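Local structure of glycosyl hydrolase family 62 protein (Coprinopsis cinerea, 5B6T) at residues A[29-34]-A[265-270]; A[39-44]-A[84-89]; A[198-203]-A[275-280]; A[283-288]-A[308-313]. The protein is a GH62 alpha-L-arabinofuranosidase that probably removes arabinofuranose side chains from arabinoxylan, a hemicellulose. All coordinates share one frame; numbering follows the deposited sequence. Where two conformers were deposited one is given.

Contact 1. Residues A[29-34]-A[265-270]; sequences PSVVYH and HGELIR. With CA (calcium ion), chain D.
Ser30 and Val31 each grip a different oxygen of the Glu267 carboxylate. Ser30 OG donates to Glu267 OE2 at 2.7 Å, arriving on the syn side and 21° out of the carboxylate plane, while the same hydroxyl also bonds Val86 N. The second oxygen, Glu267 OE1, accepts the backbone Val31 N at 3.1 Å on one face of its plane. On the opposite face it accepts Arg270 NH2 at 2.9 Å, a salt bridge that lies close to the guanidinium plane. The acid is therefore held by three protein donors, and Arg270 turns its other terminal nitrogen, NH1, to Val86 O. With a leucine in place of Glu267, Ser30 OG and the Val31 amide would probably lose their acceptor, and the Arg270 charge its carboxylate mate. Close by, His265 NE2 binds the calcium ion at 2.1 Å and five waters complete six-fold coordination; one of these waters lies 2.9 Å from Glu267 OE2, which places Glu267 in the metal's second shell. Farther out a water joins Val31 O to Arg270 N. Val32 CG1 packs over one face of the guanidinium, 3.5 Å from Arg270 NH1, and Val31 CG1 touches Ile269 CD1 at 3.6 Å. The segment axes approach to 5.8 Å and run 21° apart, yet the strands belong to different sheets. Strand 25-34 pairs with strand 37-46, strand 266-268 pairs with strand 285-290, and the contact joins these two outermost strands beside the calcium.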
# COMPACT_ATOMS: atom_id res chain seq x y z
N PRO A 29 4.53 -0.07 -3.07
CA PRO A 29 4.04 0.74 -4.17
C PRO A 29 2.59 1.18 -4.05
O PRO A 29 1.75 0.43 -3.55
CB PRO A 29 4.17 -0.20 -5.40
CG PRO A 29 4.11 -1.57 -4.80
CD PRO A 29 4.82 -1.45 -3.50
N SER A 30 2.31 2.37 -4.58
CA SER A 30 0.97 2.83 -4.85
C SER A 30 0.83 3.09 -6.36
O SER A 30 1.78 3.54 -6.99
CB SER A 30 0.70 4.13 -4.08
OG SER A 30 -0.68 4.47 -4.15
N VAL A 31 -0.34 2.81 -6.91
CA VAL A 31 -0.48 2.85 -8.36
C VAL A 31 -1.85 3.28 -8.86
O VAL A 31 -2.88 2.81 -8.39
CB VAL A 31 -0.09 1.49 -8.99
CG1 VAL A 31 -0.90 0.34 -8.40
CG2 VAL A 31 -0.18 1.53 -10.50
N VAL A 32 -1.80 4.17 -9.85
CA VAL A 32 -2.99 4.56 -10.62
C VAL A 32 -2.64 4.64 -12.10
O VAL A 32 -1.51 4.95 -12.48
CB VAL A 32 -3.60 5.91 -10.17
CG1 VAL A 32 -4.15 5.80 -8.76
CG2 VAL A 32 -2.62 7.07 -10.25
N TYR A 33 -3.66 4.36 -12.92
CA TYR A 33 -3.60 4.56 -14.37
C TYR A 33 -4.39 5.81 -14.69
O TYR A 33 -5.56 5.91 -14.34
CB TYR A 33 -4.18 3.37 -15.11
CG TYR A 33 -3.89 3.39 -16.61
CD1 TYR A 33 -2.64 3.03 -17.09
CD2 TYR A 33 -4.87 3.74 -17.53
CE1 TYR A 33 -2.37 3.02 -18.44
CE2 TYR A 33 -4.61 3.76 -18.89
CZ TYR A 33 -3.37 3.38 -19.34
OH TYR A 33 -3.11 3.34 -20.71
N HIS A 34 -3.73 6.78 -15.31
CA HIS A 34 -4.35 8.08 -15.57
C HIS A 34 -3.79 8.65 -16.85
O HIS A 34 -2.56 8.69 -17.06
CB HIS A 34 -4.08 9.04 -14.41
CG HIS A 34 -4.47 10.46 -14.67
ND1 HIS A 34 -5.77 10.87 -14.62
CD2 HIS A 34 -3.74 11.55 -14.99
CE1 HIS A 34 -5.84 12.16 -14.88
NE2 HIS A 34 -4.62 12.60 -15.12
N HIS A 265 3.98 -5.93 0.92
CA HIS A 265 3.41 -4.59 0.73
C HIS A 265 3.12 -4.18 -0.68
O HIS A 265 4.03 -3.86 -1.43
CB HIS A 265 4.31 -3.56 1.40
CG HIS A 265 3.63 -2.26 1.63
ND1 HIS A 265 3.81 -1.50 2.77
CD2 HIS A 265 2.71 -1.61 0.88
CE1 HIS A 265 3.04 -0.43 2.70
NE2 HIS A 265 2.37 -0.46 1.56
N GLY A 266 1.84 -4.24 -1.05
CA GLY A 266 1.41 -3.94 -2.40
C GLY A 266 0.13 -3.13 -2.50
O GLY A 266 -0.34 -2.52 -1.52
N GLU A 267 -0.44 -3.12 -3.71
CA GLU A 267 -1.71 -2.43 -4.01
C GLU A 267 -2.37 -3.10 -5.18
O GLU A 267 -1.67 -3.53 -6.13
CB GLU A 267 -1.51 -0.94 -4.34
CG GLU A 267 -1.86 0.01 -3.18
CD GLU A 267 -1.86 1.47 -3.55
OE1 GLU A 267 -2.25 1.79 -4.69
OE2 GLU A 267 -1.45 2.30 -2.70
N LEU A 268 -3.70 -3.14 -5.14
CA LEU A 268 -4.48 -3.63 -6.27
C LEU A 268 -4.62 -2.55 -7.33
O LEU A 268 -4.70 -1.34 -7.04
CB LEU A 268 -5.90 -4.08 -5.86
CG LEU A 268 -6.06 -5.43 -5.13
CD1 LEU A 268 -7.49 -5.57 -4.61
CD2 LEU A 268 -5.74 -6.60 -6.07
N ILE A 269 -4.67 -2.97 -8.58
CA ILE A 269 -5.05 -2.04 -9.65
C ILE A 269 -6.52 -1.66 -9.46
O ILE A 269 -7.40 -2.54 -9.29
CB ILE A 269 -4.81 -2.65 -11.04
CG1 ILE A 269 -3.32 -2.97 -11.32
CG2 ILE A 269 -5.35 -1.74 -12.12
CD1 ILE A 269 -2.29 -2.01 -10.81
N ARG A 270 -6.81 -0.36 -9.43
CA ARG A 270 -8.13 0.15 -9.11
C ARG A 270 -9.02 0.32 -10.33
O ARG A 270 -8.54 0.31 -11.44
CB ARG A 270 -7.99 1.50 -8.40
CG ARG A 270 -6.99 1.52 -7.25
CD ARG A 270 -6.92 2.89 -6.62
NE ARG A 270 -5.70 3.01 -5.86
CZ ARG A 270 -5.15 4.16 -5.52
NH1 ARG A 270 -5.78 5.30 -5.75
NH2 ARG A 270 -3.98 4.16 -4.92
CA CA D . 0.88 0.90 0.82
O HOH W 1 -4.69 1.46 -10.05
O HOH W 2 -0.59 -0.57 1.33
O HOH W 3 -0.44 2.27 -0.02
O HOH W 4 0.65 1.82 2.65
O HOH W 5 0.95 -0.10 -1.02
O HOH W 6 2.47 2.26 0.21

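Contact 2. Residues A[39-44]-A[84-89]; sequences HVFAST and PQVFYF
Phe41 reaches Val86 because its CG stands beside the backbone N and anti to the carbonyl carbon (chi1 -63°), which carries the ring toward segment 84-89. Val86 answers with CG1 placed between its own N and carbonyl carbon (chi1 66°), which puts CG1 and CG2 near the CD1 and CE1 atoms of Phe41. Phe41 CD1 lies 3.7 Å from Val86 CG1, and Phe41 CE1 lies 3.9 Å from Val86 CG2; the two side chains cross at about a right angle. Nearer the backbone, Pro84 CG rests 3.7 Å from Phe41 CB. The same proline carbon also meets the main chain, at 3.6 Å from Phe41 O. Pro84 CD then reaches the next residue but one, 3.9 Å from Ser43 OG. That hydroxyl is engaged by Asp28 OD2 and Ala83 N, so a polar link to the residue just before Pro84 runs beside the apolar patch. The segments are nearly antiparallel, 162° between directions, but their axes come no closer than 6.8 Å, too far for strand pairing. Each backbone is instead committed to its own sheet: Phe41 bonds Ser30 and Ala42 bonds Val53, while strand 82-89 pairs with strand 94-100. Leu97 of strand 94-100 touches Phe41, Pro84 and Val86 alike, and Tyr54 meets the Phe41 ring. The contact is thus packing between two neighbouring sheets of the propeller, made by carbon surfaces: cohesion here comes from buried apolar area and shape rather than from polar pairing.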
# COMPACT_ATOMS: atom_id res chain seq x y z
N HIS A 39 1.15 5.44 -13.10
CA HIS A 39 1.82 6.35 -12.18
C HIS A 39 2.06 5.55 -10.91
O HIS A 39 1.12 5.20 -10.20
CB HIS A 39 0.94 7.57 -11.87
CG HIS A 39 0.53 8.29 -13.10
ND1 HIS A 39 1.22 9.36 -13.63
CD2 HIS A 39 -0.48 8.04 -13.97
CE1 HIS A 39 0.64 9.76 -14.75
NE2 HIS A 39 -0.39 8.97 -14.98
N VAL A 40 3.33 5.25 -10.65
CA VAL A 40 3.69 4.46 -9.50
C VAL A 40 4.48 5.35 -8.52
O VAL A 40 5.42 6.05 -8.93
CB VAL A 40 4.54 3.23 -9.90
CG1 VAL A 40 5.13 2.51 -8.68
CG2 VAL A 40 3.73 2.28 -10.79
N PHE A 41 4.09 5.31 -7.26
CA PHE A 41 4.87 5.91 -6.18
C PHE A 41 5.39 4.81 -5.30
O PHE A 41 4.66 3.86 -5.03
CB PHE A 41 3.98 6.86 -5.36
CG PHE A 41 3.46 8.02 -6.15
CD1 PHE A 41 2.41 7.86 -7.04
CD2 PHE A 41 4.07 9.26 -6.04
CE1 PHE A 41 1.98 8.93 -7.82
CE2 PHE A 41 3.60 10.33 -6.77
CZ PHE A 41 2.55 10.17 -7.64
N ALA A 42 6.65 4.90 -4.87
CA ALA A 42 7.24 3.83 -4.08
C ALA A 42 8.20 4.42 -3.07
O ALA A 42 8.69 5.54 -3.26
CB ALA A 42 7.97 2.86 -5.02
N SER A 43 8.46 3.64 -2.01
CA SER A 43 9.57 3.95 -1.10
C SER A 43 10.90 3.58 -1.73
O SER A 43 11.04 2.52 -2.31
CB SER A 43 9.46 3.17 0.21
OG SER A 43 8.19 3.35 0.78
N THR A 44 11.90 4.45 -1.57
CA THR A 44 13.30 4.04 -1.73
C THR A 44 13.83 3.61 -0.37
O THR A 44 13.59 4.30 0.63
CB THR A 44 14.16 5.17 -2.32
OG1 THR A 44 14.20 6.31 -1.43
CG2 THR A 44 13.61 5.63 -3.64
N PRO A 84 3.87 5.22 0.35
CA PRO A 84 2.94 6.19 -0.16
C PRO A 84 1.58 5.59 -0.58
O PRO A 84 1.47 4.40 -0.90
CB PRO A 84 3.67 6.73 -1.39
CG PRO A 84 4.45 5.55 -1.89
CD PRO A 84 4.86 4.80 -0.67
N GLN A 85 0.56 6.46 -0.65
CA GLN A 85 -0.74 6.14 -1.22
C GLN A 85 -1.19 7.36 -2.00
O GLN A 85 -1.34 8.42 -1.42
CB GLN A 85 -1.79 5.84 -0.14
CG GLN A 85 -3.14 5.48 -0.75
CD GLN A 85 -4.30 5.69 0.19
OE1 GLN A 85 -4.24 6.48 1.13
NE2 GLN A 85 -5.40 5.02 -0.10
N VAL A 86 -1.41 7.21 -3.30
CA VAL A 86 -1.89 8.30 -4.13
C VAL A 86 -3.37 8.15 -4.48
O VAL A 86 -3.83 7.05 -4.78
CB VAL A 86 -1.05 8.45 -5.45
CG1 VAL A 86 -1.20 7.26 -6.38
CG2 VAL A 86 -1.42 9.75 -6.17
N PHE A 87 -4.10 9.26 -4.50
CA PHE A 87 -5.50 9.25 -4.94
C PHE A 87 -5.92 10.68 -5.25
O PHE A 87 -5.29 11.63 -4.79
CB PHE A 87 -6.49 8.64 -3.90
CG PHE A 87 -6.44 9.30 -2.56
CD1 PHE A 87 -7.30 10.35 -2.25
CD2 PHE A 87 -5.59 8.84 -1.56
CE1 PHE A 87 -7.25 10.98 -1.03
CE2 PHE A 87 -5.54 9.48 -0.32
CZ PHE A 87 -6.41 10.51 -0.05
N TYR A 88 -7.00 10.82 -6.01
CA TYR A 88 -7.52 12.12 -6.38
C TYR A 88 -8.67 12.43 -5.47
O TYR A 88 -9.68 11.69 -5.45
CB TYR A 88 -7.98 12.09 -7.83
CG TYR A 88 -8.51 13.38 -8.38
CD1 TYR A 88 -7.65 14.45 -8.66
CD2 TYR A 88 -9.83 13.49 -8.72
CE1 TYR A 88 -8.13 15.63 -9.20
CE2 TYR A 88 -10.32 14.67 -9.25
CZ TYR A 88 -9.47 15.73 -9.49
OH TYR A 88 -9.97 16.89 -10.08
N PHE A 89 -8.55 13.52 -4.71
CA PHE A 89 -9.63 13.94 -3.81
C PHE A 89 -10.52 14.88 -4.59
O PHE A 89 -10.27 16.10 -4.68
CB PHE A 89 -9.11 14.58 -2.53
CG PHE A 89 -10.17 14.77 -1.49
CD1 PHE A 89 -10.66 13.68 -0.80
CD2 PHE A 89 -10.74 16.02 -1.26
CE1 PHE A 89 -11.67 13.82 0.12
CE2 PHE A 89 -11.74 16.17 -0.32
CZ PHE A 89 -12.21 15.08 0.37

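Contact 3. Residues A[198-203]-A[275-280]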
# COMPACT_ATOMS: atom_id res chain seq x y z
N ASN A 198 -4.51 -2.55 2.97
CA ASN A 198 -5.25 -1.93 1.87
C ASN A 198 -6.73 -2.05 2.18
O ASN A 198 -7.19 -3.07 2.71
CB ASN A 198 -5.05 -2.61 0.50
CG ASN A 198 -3.60 -2.76 0.08
OD1 ASN A 198 -3.10 -3.89 0.03
ND2 ASN A 198 -2.96 -1.67 -0.31
N VAL A 199 -7.47 -1.00 1.88
CA VAL A 199 -8.92 -0.99 2.04
C VAL A 199 -9.57 -0.41 0.78
O VAL A 199 -9.26 0.69 0.37
CB VAL A 199 -9.38 -0.24 3.30
CG1 VAL A 199 -10.86 -0.52 3.55
CG2 VAL A 199 -8.53 -0.65 4.48
N TYR A 200 -10.47 -1.20 0.17
CA TYR A 200 -11.11 -0.83 -1.09
C TYR A 200 -12.62 -1.00 -1.07
O TYR A 200 -13.13 -1.88 -0.38
CB TYR A 200 -10.60 -1.72 -2.20
CG TYR A 200 -9.11 -1.62 -2.47
CD1 TYR A 200 -8.57 -0.51 -3.09
CD2 TYR A 200 -8.26 -2.64 -2.10
CE1 TYR A 200 -7.22 -0.42 -3.37
CE2 TYR A 200 -6.91 -2.58 -2.38
CZ TYR A 200 -6.38 -1.45 -3.00
OH TYR A 200 -5.03 -1.40 -3.28
N ARG A 201 -13.31 -0.16 -1.83
CA ARG A 201 -14.73 -0.40 -2.16
C ARG A 201 -14.79 -1.41 -3.29
O ARG A 201 -14.07 -1.29 -4.29
CB ARG A 201 -15.40 0.90 -2.59
CG ARG A 201 -16.81 0.75 -3.16
CD ARG A 201 -17.78 0.17 -2.14
NE ARG A 201 -19.07 -0.12 -2.76
CZ ARG A 201 -19.98 0.80 -3.09
NH1 ARG A 201 -19.76 2.09 -2.85
NH2 ARG A 201 -21.12 0.42 -3.67
N ILE A 202 -15.64 -2.42 -3.15
CA ILE A 202 -15.79 -3.45 -4.20
C ILE A 202 -16.92 -3.00 -5.12
O ILE A 202 -18.08 -3.05 -4.73
CB ILE A 202 -16.08 -4.85 -3.62
CG1 ILE A 202 -14.99 -5.26 -2.63
CG2 ILE A 202 -16.18 -5.88 -4.73
CD1 ILE A 202 -15.34 -6.46 -1.76
N ASP A 203 -16.57 -2.61 -6.36
CA ASP A 203 -17.59 -2.19 -7.33
C ASP A 203 -18.66 -3.25 -7.53
O ASP A 203 -18.36 -4.45 -7.53
CB ASP A 203 -16.98 -1.88 -8.69
CG ASP A 203 -16.24 -0.55 -8.74
OD1 ASP A 203 -16.46 0.30 -7.85
OD2 ASP A 203 -15.48 -0.39 -9.71
N GLN A 275 -11.15 9.29 -4.23
CA GLN A 275 -11.01 9.01 -2.82
C GLN A 275 -11.82 7.84 -2.31
O GLN A 275 -11.72 7.51 -1.12
CB GLN A 275 -11.36 10.27 -2.00
CG GLN A 275 -12.82 10.67 -2.00
CD GLN A 275 -13.32 11.35 -3.27
OE1 GLN A 275 -12.54 11.76 -4.14
NE2 GLN A 275 -14.65 11.50 -3.36
N THR A 276 -12.65 7.25 -3.17
CA THR A 276 -13.41 6.06 -2.75
C THR A 276 -12.62 4.76 -2.87
O THR A 276 -13.09 3.70 -2.43
CB THR A 276 -14.75 5.91 -3.50
OG1 THR A 276 -14.50 5.66 -4.89
CG2 THR A 276 -15.59 7.18 -3.35
N LEU A 277 -11.42 4.83 -3.45
CA LEU A 277 -10.55 3.63 -3.57
C LEU A 277 -11.33 2.38 -4.07
O LEU A 277 -11.35 1.32 -3.43
CB LEU A 277 -9.81 3.33 -2.25
CG LEU A 277 -8.52 4.13 -1.98
CD1 LEU A 277 -7.43 3.73 -2.98
CD2 LEU A 277 -8.70 5.64 -1.99
N PRO A 278 -11.95 2.50 -5.25
CA PRO A 278 -12.71 1.38 -5.79
C PRO A 278 -11.87 0.37 -6.55
O PRO A 278 -10.88 0.73 -7.23
CB PRO A 278 -13.68 2.07 -6.74
CG PRO A 278 -12.94 3.24 -7.26
CD PRO A 278 -11.98 3.65 -6.16
N ILE A 279 -12.28 -0.91 -6.47
CA ILE A 279 -11.77 -1.96 -7.32
C ILE A 279 -12.93 -2.67 -8.00
O ILE A 279 -14.03 -2.75 -7.48
CB ILE A 279 -10.92 -3.00 -6.55
CG1 ILE A 279 -11.73 -3.64 -5.42
CG2 ILE A 279 -9.61 -2.38 -6.04
CD1 ILE A 279 -11.17 -4.94 -4.91
N SER A 280 -12.65 -3.17 -9.19
CA SER A 280 -13.52 -4.13 -9.84
C SER A 280 -13.32 -5.48 -9.17
O SER A 280 -12.20 -5.85 -8.80
CB SER A 280 -13.14 -4.26 -11.30
OG SER A 280 -13.84 -5.37 -11.89
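Tyr200 and Ile279 lie where the short strand 278-279 is added in parallel to strand 195-202, an outer partner for one sheet of the five-bladed beta-propeller. The tight side is that of the Tyr200 ring. Ile279 CG2 sits over its face, 3.9 Å from the ring centroid and 23° off the normal, a CH-pi contact in which the two side chains cross at about a right angle. At the ring's edge and in its plane stands Leu277 O, 3.3 Å from Tyr200 CD1. The same carbonyl accepts Arg201 N at 2.9 Å, with the donor above the carbonyl plane. Beyond the ring, Tyr200 OH bonds Leu268 N, and Trp145 meets the ring edge-to-face. With a serine in place of Tyr200, Ile279 CG2 would probably lose the surface it packs on, and Leu268 N its hydroxyl partner. The partly exposed side is looser. The Arg201 side chain meets Thr276 O through CB, at 3.6 Å; it then bends at chi2 (62°) and leads away, its NH2 bonding Ser205 O. Asp203 and Pro278 lie side by side, while Asp203 OD2 turns to Ser271 OG. Strand pairing nevertheless continues to this end: Ile279 N donates to Arg201 O at 2.8 Å, and Asp203 N meets Ile279 O at 2.8 Å with a C=O...N angle of 173°.

Contact 4. Residues A[283-288]-A[308-313]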
# COMPACT_ATOMS: atom_id res chain seq x y z
N ASN A 283 -10.75 -9.71 -12.72
CA ASN A 283 -9.38 -9.58 -13.21
C ASN A 283 -8.52 -8.81 -12.22
O ASN A 283 -7.91 -7.81 -12.57
CB ASN A 283 -9.32 -8.92 -14.60
CG ASN A 283 -7.89 -8.74 -15.12
OD1 ASN A 283 -7.04 -9.62 -14.93
ND2 ASN A 283 -7.60 -7.60 -15.78
N LEU A 284 -8.45 -9.27 -10.99
CA LEU A 284 -7.63 -8.56 -10.00
C LEU A 284 -6.15 -8.62 -10.42
O LEU A 284 -5.69 -9.60 -10.96
CB LEU A 284 -7.79 -9.14 -8.58
CG LEU A 284 -8.99 -8.61 -7.77
CD1 LEU A 284 -10.32 -8.99 -8.38
CD2 LEU A 284 -8.90 -9.10 -6.32
N ARG A 285 -5.44 -7.52 -10.15
CA ARG A 285 -4.01 -7.42 -10.39
C ARG A 285 -3.40 -6.75 -9.16
O ARG A 285 -3.92 -5.72 -8.72
CB ARG A 285 -3.71 -6.59 -11.64
CG ARG A 285 -4.18 -7.21 -12.95
CD ARG A 285 -3.91 -6.26 -14.11
NE ARG A 285 -4.98 -5.29 -14.29
CZ ARG A 285 -4.92 -4.21 -15.08
NH1 ARG A 285 -3.80 -3.89 -15.75
NH2 ARG A 285 -6.00 -3.43 -15.16
N TYR A 286 -2.34 -7.33 -8.63
CA TYR A 286 -1.72 -6.84 -7.41
C TYR A 286 -0.28 -6.50 -7.69
O TYR A 286 0.53 -7.37 -8.00
CB TYR A 286 -1.82 -7.85 -6.23
CG TYR A 286 -1.64 -7.26 -4.85
CD1 TYR A 286 -2.54 -6.34 -4.35
CD2 TYR A 286 -0.56 -7.63 -4.04
CE1 TYR A 286 -2.36 -5.80 -3.08
CE2 TYR A 286 -0.41 -7.13 -2.76
CZ TYR A 286 -1.29 -6.18 -2.31
OH TYR A 286 -1.12 -5.64 -1.06
N LEU A 287 0.05 -5.22 -7.54
CA LEU A 287 1.43 -4.75 -7.68
C LEU A 287 2.05 -4.87 -6.29
O LEU A 287 1.53 -4.31 -5.34
CB LEU A 287 1.42 -3.29 -8.15
CG LEU A 287 2.80 -2.66 -8.40
CD1 LEU A 287 3.62 -3.29 -9.50
CD2 LEU A 287 2.59 -1.18 -8.68
N TYR A 288 3.14 -5.63 -6.17
CA TYR A 288 3.63 -6.02 -4.85
C TYR A 288 5.15 -5.94 -4.84
O TYR A 288 5.79 -5.78 -5.89
CB TYR A 288 3.13 -7.41 -4.52
CG TYR A 288 3.86 -8.52 -5.26
CD1 TYR A 288 3.55 -8.85 -6.59
CD2 TYR A 288 4.83 -9.28 -4.63
CE1 TYR A 288 4.22 -9.85 -7.26
CE2 TYR A 288 5.50 -10.29 -5.29
CZ TYR A 288 5.19 -10.57 -6.62
OH TYR A 288 5.83 -11.62 -7.26
N LEU A 308 4.13 -8.01 -10.49
CA LEU A 308 2.70 -7.87 -10.70
C LEU A 308 2.05 -9.24 -10.74
O LEU A 308 2.46 -10.08 -11.54
CB LEU A 308 2.43 -7.18 -12.03
CG LEU A 308 0.98 -6.80 -12.32
CD1 LEU A 308 0.48 -5.77 -11.33
CD2 LEU A 308 0.83 -6.27 -13.74
N LEU A 309 1.07 -9.43 -9.86
CA LEU A 309 0.25 -10.63 -9.86
C LEU A 309 -0.98 -10.38 -10.72
O LEU A 309 -1.60 -9.36 -10.58
CB LEU A 309 -0.24 -10.95 -8.45
CG LEU A 309 0.77 -11.14 -7.33
CD1 LEU A 309 0.07 -11.55 -6.06
CD2 LEU A 309 1.81 -12.18 -7.69
N THR A 310 -1.32 -11.34 -11.58
CA THR A 310 -2.54 -11.32 -12.36
C THR A 310 -3.42 -12.49 -11.92
O THR A 310 -2.97 -13.62 -11.87
CB THR A 310 -2.22 -11.42 -13.85
OG1 THR A 310 -1.43 -10.30 -14.26
CG2 THR A 310 -3.46 -11.45 -14.67
N GLN A 311 -4.66 -12.21 -11.55
CA GLN A 311 -5.53 -13.27 -11.04
C GLN A 311 -5.84 -14.28 -12.15
O GLN A 311 -6.18 -13.88 -13.27
CB GLN A 311 -6.83 -12.67 -10.52
CG GLN A 311 -7.81 -13.67 -9.96
CD GLN A 311 -9.10 -13.02 -9.52
OE1 GLN A 311 -9.47 -11.96 -10.00
NE2 GLN A 311 -9.83 -13.70 -8.63
N THR A 312 -5.72 -15.57 -11.81
CA THR A 312 -6.03 -16.65 -12.74
C THR A 312 -7.34 -17.36 -12.45
O THR A 312 -7.75 -18.21 -13.26
CB THR A 312 -4.89 -17.69 -12.80
OG1 THR A 312 -4.71 -18.26 -11.50
CG2 THR A 312 -3.61 -17.02 -13.24
N ASN A 313 -8.00 -17.07 -11.32
CA ASN A 313 -9.34 -17.59 -11.06
C ASN A 313 -10.37 -16.48 -11.08
O ASN A 313 -11.29 -16.44 -10.26
CB ASN A 313 -9.41 -18.36 -9.73
CG ASN A 313 -9.38 -17.44 -8.52
OD1 ASN A 313 -8.65 -16.43 -8.49
ND2 ASN A 313 -10.14 -17.82 -7.49
O HOH W 7 -7.33 -12.20 -14.88
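Leu309 is the main bump of this antiparallel pairing, set against Tyr286 and Tyr288. Its CD2 presses 3.4 Å from Tyr288 CE1, the two side chains crossing at about a right angle, and its CB lies 4.1 Å from Tyr286 CB. A chi1 of 75°, with CG between the backbone N and carbonyl carbon, brings the Tyr288 ring against the leucine. On the other face Leu308 CD1 drops into the dip between Arg285 and Leu287, 4.1 Å from Leu287 CB. Between the faces, Tyr286 and Leu309 form the hydrogen-bonded pair: Tyr286 N donates to Leu309 O at 2.9 Å and Leu309 N to Tyr286 O at 2.8 Å. At the end of the pairing, where Gln311 N still donates to Leu284 O at 2.9 Å, the extended Gln311 side chain lies obliquely across Leu284, its OE1 3.5 Å from Leu284 CD1 while accepting Leu284 N at 3.0 Å. Its NE2 holds Asn313 OD1, and a water bridges Asn283 OD1 to Gln311 O. Strand 285-290 continues the sheet to 266-268, whereas 305-311 passes it on to strand 7-9, so that strands from both chain termini share one blade, the Velcro-like closure familiar in beta-propellers.

Five separate sheets make up the chain, consistent with the five-bladed propeller of GH62, and the four contacts touch four of them. Contact 1 lies about 8 Å from the chain centre and joins two sheets near the calcium; the centre of contact 2, which links the 25-34 sheet to that of 82-89, is about 8 Å from that of contact 1. Along the chain contact 2 is nested inside the loop of contact 1, contact 3 crosses contact 1, and contact 4 follows all three. Contact 4, in the sheet of strand 266-268, and contact 3, in that of strand 195-202, are each about 11 Å from contact 1 between centres. Contacts 1 and 2 thus join neighbouring sheets, while 3 and 4 pair strands within one.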